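Side-chain contact in ABC transporter ATP-binding/permease protein Rv1747 (Mycobacterium tuberculosis, PDB 6CCD), which moves an unidentified substrate across the mycobacterial membrane using ATP, is needed for virulence, and carries phosphothreonine-binding FHA domains, of which this is the first: residues P42-S45 with R46-L50. Sequence-based numbering, arbitrary orientation.
With SO4 (sulfate ion), chain B.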
ATOM      1  N   PRO A  42       7.168   8.562 -11.520  1.00 16.50           N
ATOM      2  CA  PRO A  42       7.931   7.591 -12.327  1.00 15.38           C
ATOM      3  C   PRO A  42       8.755   6.576 -11.517  1.00 15.16           C
ATOM      4  O   PRO A  42       9.168   5.561 -12.069  1.00 16.21           O
ATOM      5  CB  PRO A  42       8.864   8.482 -13.170  1.00 18.52           C
ATOM      6  CG  PRO A  42       8.849   9.808 -12.521  1.00 20.93           C
ATOM      7  CD  PRO A  42       7.495   9.950 -11.886  1.00 18.31           C
ATOM      8  N   LEU A  43       8.985   6.832 -10.235  1.00 14.89           N
ATOM      9  CA  LEU A  43       9.652   5.834  -9.386  1.00 18.06           C
ATOM     10  C   LEU A  43       8.822   4.558  -9.235  1.00 16.42           C
ATOM     11  O   LEU A  43       9.342   3.481  -8.921  1.00 17.12           O
ATOM     12  CB  LEU A  43       9.919   6.414  -8.002  1.00 19.01           C
ATOM     13  CG  LEU A  43      11.081   7.404  -7.843  1.00 19.38           C
ATOM     14  CD1 LEU A  43      11.018   8.017  -6.457  1.00 21.04           C
ATOM     15  CD2 LEU A  43      12.382   6.663  -8.049  1.00 21.86           C
ATOM     16  N   ILE A  44       7.519   4.691  -9.450  1.00 14.17           N
ATOM     17  CA  ILE A  44       6.574   3.636  -9.095  1.00 13.57           C
ATOM     18  C   ILE A  44       6.260   2.695 -10.266  1.00 15.41           C
ATOM     19  O   ILE A  44       6.043   3.135 -11.394  1.00 16.24           O
ATOM     20  CB  ILE A  44       5.289   4.278  -8.542  1.00 15.17           C
ATOM     21  CG1 ILE A  44       5.658   5.206  -7.378  1.00 16.00           C
ATOM     22  CG2 ILE A  44       4.282   3.229  -8.066  1.00 13.32           C
ATOM     23  CD1 ILE A  44       6.632   4.560  -6.341  1.00 14.46           C
ATOM     24  N   SER A  45       6.261   1.391  -9.988  1.00 13.89           N
ATOM     25  CA  SER A  45       5.920   0.382 -10.988  1.00 18.18           C
ATOM     26  C   SER A  45       4.412   0.353 -11.246  1.00 13.95           C
ATOM     27  O   SER A  45       3.635   0.830 -10.430  1.00 13.47           O
ATOM     28  CB  SER A  45       6.408  -0.998 -10.530  1.00 17.79           C
ATOM     29  OG  SER A  45       7.818  -0.998 -10.389  1.00 17.62           O
ATOM     30  N   ARG A  46       3.995  -0.212 -12.374  1.00 13.46           N
ATOM     31  CA  ARG A  46       2.571  -0.205 -12.722  1.00 15.71           C
ATOM     32  C   ARG A  46       1.717  -0.928 -11.689  1.00 15.47           C
ATOM     33  O   ARG A  46       0.667  -0.426 -11.286  1.00 13.76           O
ATOM     34  CB  ARG A  46       2.381  -0.799 -14.113  1.00 19.19           C
ATOM     35  CG  ARG A  46       2.943   0.153 -15.186  1.00 22.53           C
ATOM     36  CD  ARG A  46       2.737  -0.338 -16.588  1.00 32.28           C
ATOM     37  NE  ARG A  46       1.332  -0.362 -16.985  1.00 34.23           N
ATOM     38  CZ  ARG A  46       0.940  -0.466 -18.249  1.00 40.75           C
ATOM     39  NH1 ARG A  46       1.852  -0.529 -19.211  1.00 37.60           N
ATOM     40  NH2 ARG A  46      -0.349  -0.503 -18.556  1.00 44.36           N
ATOM     41  N   ALA A  47       2.170  -2.096 -11.247  1.00 14.43           N
ATOM     42  CA  ALA A  47       1.513  -2.789 -10.133  1.00 15.54           C
ATOM     43  C   ALA A  47       2.549  -2.929  -9.032  1.00 17.60           C
ATOM     44  O   ALA A  47       3.213  -3.951  -8.931  1.00 18.64           O
ATOM     45  CB  ALA A  47       0.974  -4.152 -10.558  1.00 15.71           C
ATOM     46  N   HIS A  48       2.696  -1.879  -8.232  1.00 14.51           N
ATOM     47  CA  HIS A  48       3.827  -1.735  -7.323  1.00 12.77           C
ATOM     48  C   HIS A  48       3.631  -2.508  -6.010  1.00 12.99           C
ATOM     49  O   HIS A  48       4.530  -3.235  -5.560  1.00 13.82           O
ATOM     50  CB  HIS A  48       4.049  -0.228  -7.048  1.00 12.43           C
ATOM     51  CG  HIS A  48       5.366   0.095  -6.420  1.00 12.59           C
ATOM     52  ND1 HIS A  48       6.431   0.595  -7.141  1.00 13.13           N
ATOM     53  CD2 HIS A  48       5.795  -0.006  -5.137  1.00 13.01           C
ATOM     54  CE1 HIS A  48       7.459   0.790  -6.332  1.00 16.02           C
ATOM     55  NE2 HIS A  48       7.103   0.429  -5.109  1.00 11.64           N
ATOM     56  N   LEU A  49       2.461  -2.341  -5.394  1.00 12.83           N
ATOM     57  CA  LEU A  49       2.098  -3.076  -4.183  1.00 10.97           C
ATOM     58  C   LEU A  49       0.819  -3.870  -4.365  1.00 14.32           C
ATOM     59  O   LEU A  49      -0.067  -3.446  -5.105  1.00 14.27           O
ATOM     60  CB  LEU A  49       1.871  -2.132  -3.005  1.00 12.13           C
ATOM     61  CG  LEU A  49       2.969  -1.188  -2.558  1.00 11.36           C
ATOM     62  CD1 LEU A  49       2.451  -0.451  -1.339  1.00 12.23           C
ATOM     63  CD2 LEU A  49       4.262  -1.971  -2.228  1.00  9.37           C
ATOM     64  N   LEU A  50       0.712  -4.988  -3.651  1.00 12.97           N
ATOM     65  CA  LEU A  50      -0.578  -5.640  -3.433  1.00 12.12           C
ATOM     66  C   LEU A  50      -0.968  -5.442  -1.986  1.00 11.99           C
ATOM     67  O   LEU A  50      -0.157  -5.680  -1.093  1.00 14.84           O
ATOM     68  CB  LEU A  50      -0.509  -7.134  -3.766  1.00 12.06           C
ATOM     69  CG  LEU A  50      -0.123  -7.408  -5.221  1.00 14.46           C
ATOM     70  CD1 LEU A  50       0.012  -8.905  -5.457  1.00 18.60           C
ATOM     71  CD2 LEU A  50      -1.163  -6.797  -6.156  1.00 17.15           C
TER
HETATM   72  S   SO4 B 201       6.738  -0.958 -14.865  1.00 49.66           S
HETATM   73  O1  SO4 B 201       5.863  -2.009 -14.358  1.00 37.32           O
HETATM   74  O2  SO4 B 201       8.127  -1.310 -14.559  1.00 51.85           O
HETATM   75  O3  SO4 B 201       6.579  -0.763 -16.311  1.00 49.44           O
HETATM   76  O4  SO4 B 201       6.399   0.290 -14.200  1.00 48.06           O
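H48 folds back on S45 and I44 within the S-R-A-H segment of an FHA domain, the SxxH motif of this family, in the loop leading into strand 49-54. The polar first-shell contact is one bond: S45 N donates to H48 ND1 at 3.0 Å with an N-H...N angle of 163°. The donor lies only 5° out of the imidazole plane. ND1 is therefore an acceptor, which places the ring proton on NE2, where it binds G68 O. These two bonds fix the rotation of the ring. I44 crosses H48 at about a right angle; its CD1 sits over one face, 4.2 Å from the ring centroid, a CH-pi contact, while CG2 comes within 3.5 Å of H48 ND1. With CG anti to the backbone N, H48 reaches back to the loop, and H48 with L49 forms a classic beta bulge opposite V29.

Further out, S45 OG bonds to L66 N and L43 O accepts from N67 ND2, tying this loop to the 65-68 loop. R46 turns its guanidinium to D32 in a salt bridge, whereas its backbone N faces a sulfate, probably from the crystallisation liquor and also bound by R31 NH1, consistent with the phosphothreonine site. R46 N points at sulfate O1 at 3.3 Å and 168°, with a weak second bond to O4 at 3.1 Å.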